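Ureidoglycolate hydrolase (Arabidopsis thaliana, PDB 4PXE) hydrolyses (S)-ureidoglycolate to glyoxylate, ammonium and carbon dioxide in plant purine breakdown, working as a manganese-dependent homodimer of the peptidase M20 family. Local coordinates at residues P36-V41 and A95-K101; A159-K163 and D186-L191. All coordinates share one frame; numbering follows the deposited sequence.

Contact 1: residues P36-V41 and A95-K101; sequences PSVTRV and AIPYSGK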
ATOM      1  N   PRO A  36      19.973  -8.921   4.635  1.00 19.87           N
ATOM      2  CA  PRO A  36      20.407  -8.240   5.861  1.00 19.98           C
ATOM      3  C   PRO A  36      19.343  -7.387   6.557  1.00 18.07           C
ATOM      4  O   PRO A  36      19.633  -6.829   7.618  1.00 16.61           O
ATOM      5  CB  PRO A  36      21.546  -7.345   5.363  1.00 21.59           C
ATOM      6  CG  PRO A  36      21.166  -7.011   3.975  1.00 22.11           C
ATOM      7  CD  PRO A  36      20.496  -8.253   3.428  1.00 22.71           C
ATOM      8  N   SER A  37      18.138  -7.296   6.001  1.00 17.65           N
ATOM      9  CA  SER A  37      17.100  -6.484   6.634  1.00 14.90           C
ATOM     10  C   SER A  37      16.427  -7.234   7.771  1.00 15.87           C
ATOM     11  O   SER A  37      16.440  -8.458   7.820  1.00 17.81           O
ATOM     12  CB  SER A  37      16.040  -6.042   5.621  1.00 17.21           C
ATOM     13  OG  SER A  37      16.552  -5.067   4.733  1.00 20.58           O
ATOM     14  N   VAL A  38      15.844  -6.476   8.688  1.00 13.62           N
ATOM     15  CA  VAL A  38      15.050  -7.041   9.759  1.00 14.16           C
ATOM     16  C   VAL A  38      13.679  -6.393   9.742  1.00 13.47           C
ATOM     17  O   VAL A  38      13.572  -5.181   9.576  1.00 14.87           O
ATOM     18  CB  VAL A  38      15.700  -6.802  11.136  1.00 12.98           C
ATOM     19  CG1 VAL A  38      14.872  -7.450  12.241  1.00 16.21           C
ATOM     20  CG2 VAL A  38      17.119  -7.347  11.149  1.00 15.76           C
ATOM     21  N   THR A  39      12.630  -7.206   9.879  1.00 12.67           N
ATOM     22  CA  THR A  39      11.291  -6.713  10.197  1.00 12.51           C
ATOM     23  C   THR A  39      10.796  -7.556  11.353  1.00 13.75           C
ATOM     24  O   THR A  39      10.771  -8.778  11.253  1.00 14.63           O
ATOM     25  CB  THR A  39      10.309  -6.903   9.035  1.00 12.70           C
ATOM     26  OG1 THR A  39      10.758  -6.146   7.913  1.00 15.48           O
ATOM     27  CG2 THR A  39       8.919  -6.423   9.429  1.00 15.64           C
ATOM     28  N   ARG A  40      10.434  -6.926  12.463  1.00 12.62           N
ATOM     29  CA  ARG A  40       9.926  -7.701  13.594  1.00 13.14           C
ATOM     30  C   ARG A  40       8.914  -6.888  14.371  1.00 15.09           C
ATOM     31  O   ARG A  40       9.264  -5.985  15.128  1.00 14.64           O
ATOM     32  CB  ARG A  40      11.061  -8.190  14.498  1.00 14.29           C
ATOM     33  CG  ARG A  40      10.559  -9.061  15.639  1.00 14.55           C
ATOM     34  CD  ARG A  40      11.693  -9.831  16.296  1.00 18.22           C
ATOM     35  NE  ARG A  40      12.726  -8.948  16.828  1.00 16.75           N
ATOM     36  CZ  ARG A  40      14.003  -8.968  16.448  1.00 15.78           C
ATOM     37  NH1 ARG A  40      14.430  -9.818  15.518  1.00 17.95           N
ATOM     38  NH2 ARG A  40      14.863  -8.129  17.006  1.00 16.07           N
ATOM     39  N   VAL A  41       7.645  -7.220  14.165  1.00 14.39           N
ATOM     40  CA  VAL A  41       6.551  -6.410  14.657  1.00 15.05           C
ATOM     41  C   VAL A  41       5.910  -6.997  15.908  1.00 15.65           C
ATOM     42  O   VAL A  41       5.764  -8.220  16.037  1.00 17.04           O
ATOM     43  CB  VAL A  41       5.499  -6.236  13.533  1.00 15.05           C
ATOM     44  CG1 VAL A  41       4.333  -5.397  14.009  1.00 16.46           C
ATOM     45  CG2 VAL A  41       6.157  -5.603  12.315  1.00 15.82           C
ATOM     46  N   ALA A  95      11.473  -4.130  15.503  1.00 12.55           N
ATOM     47  CA  ALA A  95      12.181  -3.562  14.359  1.00 11.77           C
ATOM     48  C   ALA A  95      11.156  -3.156  13.312  1.00 12.18           C
ATOM     49  O   ALA A  95      10.302  -3.962  12.923  1.00 14.03           O
ATOM     50  CB  ALA A  95      13.123  -4.586  13.767  1.00 12.54           C
ATOM     51  N   ILE A  96      11.234  -1.917  12.845  1.00 12.07           N
ATOM     52  CA  ILE A  96      10.334  -1.474  11.773  1.00 13.79           C
ATOM     53  C   ILE A  96      10.652  -2.195  10.456  1.00 13.15           C
ATOM     54  O   ILE A  96      11.716  -2.791  10.315  1.00 13.08           O
ATOM     55  CB  ILE A  96      10.332   0.068  11.595  1.00 13.10           C
ATOM     56  CG1 ILE A  96      11.609   0.566  10.912  1.00 13.98           C
ATOM     57  CG2 ILE A  96      10.114   0.762  12.921  1.00 13.32           C
ATOM     58  CD1 ILE A  96      11.590   2.060  10.654  1.00 14.85           C
ATOM     59  N   PRO A  97       9.720  -2.176   9.497  1.00 12.37           N
ATOM     60  CA  PRO A  97      10.010  -2.894   8.249  1.00 13.53           C
ATOM     61  C   PRO A  97      11.328  -2.498   7.571  1.00 13.34           C
ATOM     62  O   PRO A  97      11.610  -1.311   7.378  1.00 13.00           O
ATOM     63  CB  PRO A  97       8.810  -2.532   7.363  1.00 15.62           C
ATOM     64  CG  PRO A  97       7.682  -2.355   8.361  1.00 16.10           C
ATOM     65  CD  PRO A  97       8.324  -1.694   9.551  1.00 16.41           C
ATOM     66  N   TYR A  98      12.119  -3.512   7.228  1.00 13.07           N
ATOM     67  CA  TYR A  98      13.366  -3.337   6.475  1.00 12.67           C
ATOM     68  C   TYR A  98      14.336  -2.417   7.183  1.00 12.28           C
ATOM     69  O   TYR A  98      14.862  -1.455   6.607  1.00 13.04           O
ATOM     70  CB  TYR A  98      13.086  -2.859   5.042  1.00 15.27           C
ATOM     71  CG  TYR A  98      12.381  -3.907   4.220  1.00 18.30           C
ATOM     72  CD1 TYR A  98      13.104  -4.882   3.550  1.00 18.74           C
ATOM     73  CD2 TYR A  98      10.995  -3.943   4.143  1.00 21.40           C
ATOM     74  CE1 TYR A  98      12.475  -5.857   2.803  1.00 26.35           C
ATOM     75  CE2 TYR A  98      10.348  -4.918   3.390  1.00 25.28           C
ATOM     76  CZ  TYR A  98      11.099  -5.873   2.733  1.00 25.76           C
ATOM     77  OH  TYR A  98      10.476  -6.847   1.977  1.00 35.50           O
ATOM     78  N   SER A  99      14.581  -2.738   8.443  1.00 12.78           N
ATOM     79  CA  SER A  99      15.506  -1.959   9.254  1.00 12.77           C
ATOM     80  C   SER A  99      16.744  -2.788   9.616  1.00 12.33           C
ATOM     81  O   SER A  99      17.004  -3.829   9.002  1.00 13.07           O
ATOM     82  CB  SER A  99      14.801  -1.409  10.488  1.00 12.94           C
ATOM     83  OG  SER A  99      14.261  -2.446  11.295  1.00 13.69           O
ATOM     84  N   GLY A 100      17.515  -2.317  10.596  1.00 11.47           N
ATOM     85  CA  GLY A 100      18.788  -2.932  10.946  1.00 13.05           C
ATOM     86  C   GLY A 100      18.704  -3.861  12.147  1.00 12.48           C
ATOM     87  O   GLY A 100      17.614  -4.117  12.664  1.00 13.37           O
ATOM     88  N   LYS A 101      19.868  -4.332  12.598  1.00 11.82           N
ATOM     89  CA  LYS A 101      19.984  -5.349  13.644  1.00 12.15           C
ATOM     90  C   LYS A 101      20.396  -4.783  15.010  1.00 11.40           C
ATOM     91  O   LYS A 101      20.485  -5.527  15.985  1.00 12.42           O
ATOM     92  CB  LYS A 101      21.044  -6.400  13.261  1.00 17.41           C
ATOM     93  CG  LYS A 101      20.943  -6.978  11.855  1.00 19.40           C
ATOM     94  CD  LYS A 101      21.976  -8.099  11.630  1.00 23.95           C
ATOM     95  CE  LYS A 101      23.421  -7.645  11.773  1.00 24.21           C
ATOM     96  NZ  LYS A 101      24.371  -8.722  11.292  1.00 21.51           N
TER

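Contact 2: residues A159-K163 and D186-L191; sequences AEALK and DKDDDL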
ATOM      1  N   ALA A 159      -4.081   3.400  28.181  1.00 22.94           N
ATOM      2  CA  ALA A 159      -4.667   2.169  28.702  1.00 23.33           C
ATOM      3  C   ALA A 159      -6.125   2.038  28.254  1.00 26.95           C
ATOM      4  O   ALA A 159      -6.549   0.977  27.809  1.00 27.68           O
ATOM      5  CB  ALA A 159      -4.576   2.135  30.221  1.00 26.22           C
ATOM      6  N   GLU A 160      -6.874   3.131  28.366  1.00 28.44           N
ATOM      7  CA  GLU A 160      -8.271   3.154  27.941  1.00 30.50           C
ATOM      8  C   GLU A 160      -8.413   2.858  26.452  1.00 28.26           C
ATOM      9  O   GLU A 160      -9.219   2.020  26.049  1.00 30.37           O
ATOM     10  CB  GLU A 160      -8.911   4.506  28.268  1.00 32.83           C
ATOM     11  CG  GLU A 160      -9.795   4.489  29.509  1.00 49.92           C
ATOM     12  CD  GLU A 160     -11.032   3.620  29.338  1.00 51.33           C
ATOM     13  OE1 GLU A 160     -11.861   3.927  28.451  1.00 54.50           O
ATOM     14  OE2 GLU A 160     -11.175   2.629  30.092  1.00 52.94           O
ATOM     15  N   ALA A 161      -7.622   3.553  25.639  1.00 25.41           N
ATOM     16  CA  ALA A 161      -7.652   3.366  24.192  1.00 23.82           C
ATOM     17  C   ALA A 161      -7.338   1.919  23.799  1.00 23.52           C
ATOM     18  O   ALA A 161      -8.015   1.328  22.960  1.00 23.73           O
ATOM     19  CB  ALA A 161      -6.684   4.331  23.520  1.00 23.14           C
ATOM     20  N   LEU A 162      -6.309   1.340  24.420  1.00 23.12           N
ATOM     21  CA  LEU A 162      -5.909  -0.020  24.093  1.00 23.49           C
ATOM     22  C   LEU A 162      -7.031  -1.042  24.271  1.00 23.78           C
ATOM     23  O   LEU A 162      -7.108  -2.024  23.532  1.00 26.51           O
ATOM     24  CB  LEU A 162      -4.682  -0.428  24.916  1.00 22.68           C
ATOM     25  CG  LEU A 162      -3.391   0.292  24.518  1.00 20.69           C
ATOM     26  CD1 LEU A 162      -2.281  -0.092  25.472  1.00 19.51           C
ATOM     27  CD2 LEU A 162      -3.007  -0.053  23.095  1.00 19.58           C
ATOM     28  N   LYS A 163      -7.895  -0.805  25.250  1.00 28.20           N
ATOM     29  CA  LYS A 163      -8.936  -1.767  25.585  1.00 29.60           C
ATOM     30  C   LYS A 163     -10.250  -1.465  24.878  1.00 31.12           C
ATOM     31  O   LYS A 163     -11.146  -2.307  24.855  1.00 34.47           O
ATOM     32  CB  LYS A 163      -9.155  -1.798  27.097  1.00 30.60           C
ATOM     33  CG  LYS A 163      -7.916  -2.182  27.886  1.00 39.39           C
ATOM     34  CD  LYS A 163      -7.754  -3.687  28.004  1.00 41.04           C
ATOM     35  CE  LYS A 163      -8.780  -4.275  28.954  1.00 43.63           C
ATOM     36  NZ  LYS A 163      -8.407  -5.651  29.410  1.00 47.08           N
ATOM     37  N   ASP A 186      -7.480  -9.797  30.697  1.00 54.08           N
ATOM     38  CA  ASP A 186      -8.154  -9.827  31.976  1.00 55.04           C
ATOM     39  C   ASP A 186      -9.174  -8.704  31.936  1.00 55.91           C
ATOM     40  O   ASP A 186      -8.824  -7.527  32.044  1.00 56.80           O
ATOM     41  CB  ASP A 186      -7.155  -9.627  33.117  1.00 55.43           C
ATOM     42  CG  ASP A 186      -7.806  -9.707  34.486  1.00 61.52           C
ATOM     43  OD1 ASP A 186      -8.983 -10.126  34.567  1.00 61.61           O
ATOM     44  OD2 ASP A 186      -7.136  -9.358  35.484  1.00 60.63           O
ATOM     45  N   LYS A 187     -10.437  -9.074  31.764  1.00 56.69           N
ATOM     46  CA  LYS A 187     -11.511  -8.100  31.606  1.00 58.22           C
ATOM     47  C   LYS A 187     -11.710  -7.264  32.871  1.00 61.25           C
ATOM     48  O   LYS A 187     -12.405  -6.248  32.849  1.00 63.71           O
ATOM     49  CB  LYS A 187     -12.807  -8.805  31.196  1.00 62.39           C
ATOM     50  CG  LYS A 187     -12.685  -9.558  29.877  1.00 61.33           C
ATOM     51  CD  LYS A 187     -13.623 -10.756  29.805  1.00 66.52           C
ATOM     52  CE  LYS A 187     -15.079 -10.335  29.659  1.00 69.20           C
ATOM     53  NZ  LYS A 187     -15.987 -11.521  29.550  1.00 69.70           N
ATOM     54  N   ASP A 188     -11.086  -7.694  33.965  1.00 57.67           N
ATOM     55  CA  ASP A 188     -11.093  -6.928  35.207  1.00 62.11           C
ATOM     56  C   ASP A 188      -9.928  -5.940  35.222  1.00 58.89           C
ATOM     57  O   ASP A 188      -9.924  -4.981  35.997  1.00 59.99           O
ATOM     58  CB  ASP A 188     -10.991  -7.863  36.417  1.00 64.59           C
ATOM     59  CG  ASP A 188     -12.058  -8.944  36.414  1.00 71.29           C
ATOM     60  OD1 ASP A 188     -13.207  -8.650  36.016  1.00 71.59           O
ATOM     61  OD2 ASP A 188     -11.743 -10.090  36.806  1.00 72.69           O
ATOM     62  N   ASP A 189      -8.940  -6.183  34.366  1.00 48.19           N
ATOM     63  CA  ASP A 189      -7.757  -5.331  34.300  1.00 44.19           C
ATOM     64  C   ASP A 189      -7.889  -4.290  33.197  1.00 38.12           C
ATOM     65  O   ASP A 189      -7.981  -4.627  32.019  1.00 41.39           O
ATOM     66  CB  ASP A 189      -6.498  -6.176  34.080  1.00 41.80           C
ATOM     67  CG  ASP A 189      -5.212  -5.381  34.261  1.00 37.60           C
ATOM     68  OD1 ASP A 189      -5.268  -4.237  34.760  1.00 35.41           O
ATOM     69  OD2 ASP A 189      -4.138  -5.917  33.921  1.00 38.53           O
ATOM     70  N   ASP A 190      -7.899  -3.023  33.592  1.00 37.07           N
ATOM     71  CA  ASP A 190      -7.929  -1.925  32.640  1.00 38.13           C
ATOM     72  C   ASP A 190      -6.509  -1.527  32.240  1.00 35.78           C
ATOM     73  O   ASP A 190      -6.301  -0.438  31.703  1.00 35.16           O
ATOM     74  CB  ASP A 190      -8.656  -0.723  33.247  1.00 41.88           C
ATOM     75  CG  ASP A 190      -7.988  -0.220  34.511  1.00 44.93           C
ATOM     76  OD1 ASP A 190      -7.176  -0.975  35.094  1.00 44.39           O
ATOM     77  OD2 ASP A 190      -8.275   0.926  34.924  1.00 48.46           O
ATOM     78  N   LEU A 191      -5.554  -2.414  32.535  1.00 34.85           N
ATOM     79  CA  LEU A 191      -4.119  -2.247  32.241  1.00 31.33           C
ATOM     80  C   LEU A 191      -3.396  -1.324  33.220  1.00 33.25           C
ATOM     81  O   LEU A 191      -2.195  -1.063  33.082  1.00 28.79           O
ATOM     82  CB  LEU A 191      -3.863  -1.818  30.789  1.00 29.42           C
ATOM     83  CG  LEU A 191      -4.439  -2.758  29.730  1.00 28.95           C
ATOM     84  CD1 LEU A 191      -4.142  -2.249  28.321  1.00 27.42           C
ATOM     85  CD2 LEU A 191      -3.903  -4.168  29.927  1.00 31.01           C
TER
HETATM   86  O   HOH W   1      -6.130  -7.690  29.800  1.00 39.70           O

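Contact 1: residues P36-V41 and A95-K101
Val-38 and Ser-99 bond to each other through both of their backbone polar groups, as do Arg-40 and Ala-95, and these two antiparallel hydrogen-bonded pairs join strand 38-40 to the chain at 95-99. Ala-95 N donates to Arg-40 O at 2.9 Å, almost straight at 175°. Ser-99 N reaches Val-38 O at 2.9 Å in the carbonyl plane, whereas the return bond from Val-38 N comes to Ser-99 O from above its carbonyl plane. Between the pairs the register slips by two residues, and Tyr-98 and Ser-99 both face Val-38, which defines a G1 beta bulge. Tyr-98, at the first bulge position, has a left-handed backbone conformation.

Two hydroxyls serve this corner. Thr-39 OG1 lies beside its own backbone N (chi1 -62°), a setting that brings it to 3.0 Å from Tyr-98 N, whose N-H it accepts at 163°. Ser-99 OG donates back to Ile-96 O at 2.7 Å, tying the bulge across its own turn; Ile-96 itself packs on the manganese ligands Glu-138 and His-402.

Apolar contact concentrates on Val-38. Its CG1 branch meets CB of Ala-95 at 3.7 Å, while CG2 lies against CG of Lys-101, the two side chains crossing at about a right angle. The amino group of Lys-101 continues to a salt bridge with Asp-25, and the guanidinium of Arg-40 bonds to the carbonyls of Ile-93 and Phe-30.

On the Tyr-98 ring, Ser-37 OG sits at the edge near the ring plane, 3.6 Å from CD1. The same ring makes an edge-to-face contact with His-289 of the second subunit.

Contact 2: residues A159-K163 and D186-L191
Lys-163 extends from helix 156-164 across Leu-191 to the carbonyls of the loop 186-191, and its CB bond already points toward that loop. CG stands beside the backbone N, anti to the carbonyl carbon (chi1 -60°), and touches CD1 of Leu-191 at 3.8 Å. A bend at chi2 lays CD on the same leucine, 3.9 Å from its CG, so two successive methylenes rest on one branched side chain. A second bend, at chi3, turns CE toward Asp-189, whose O lies 3.2 Å from CE. At the tip, NZ donates to Asp-189 O at 2.8 Å; the angle at the oxygen, C=O to NZ, is 173°, which puts the amine nearly in line with the carbonyl bond. A weak second bond runs to Asp-186 O, and a water weakly bonded to NZ accepts from Asp-186 N.

The carbonyls are presented by a type I beta turn from Asp-186 to Asp-189, closed by Asp-189 N on Asp-186 O at 2.7 Å. An Asx turn lies within it, Asp-186 OD1 accepting from Asp-188 N; a second follows, Asp-189 OD1 accepting from Leu-191 N, the N-H approaching over the carboxylate plane in both cases. Asp-189 OD2 bonds to the hydroxyl of Ser-193. Replaced by an alanine, Lys-163 would probably leave Asp-189 O without its amine donor and uncover the side of Leu-191 on which the methylenes rest.

Nearer the helix, Leu-191 CD1 reaches Leu-162 CB at 3.9 Å, the two leucines crossing at about a right angle. CB of Ala-159 lies 3.4 Å from Asp-190 O and also meets Leu-191 CB. Leu-162 carries the packing further, onto Leu-147 and Leu-151 of helix 147-152 and Phe-174 of helix 174-180.

The two contacts follow one another along the chain, contact 1 closing at residue 101 before contact 2 opens at 159. Their centres lie about 29 Å apart and their nearest atoms about 13 Å. Contact 1 is the more central, its centre about 13 Å from the centre of the chain against about 22 Å, and adjoins both the manganese site and the second subunit. Contact 2 is away from the annotated sites and untouched by the partner chain. Neighbouring parallel strands 86-91, leading into 95-101, and 201-209, which follows 186-191 and carries the manganese ligand His-208, place both contacts in the metal-binding part of the M20 fold, one at the site, one at its periphery.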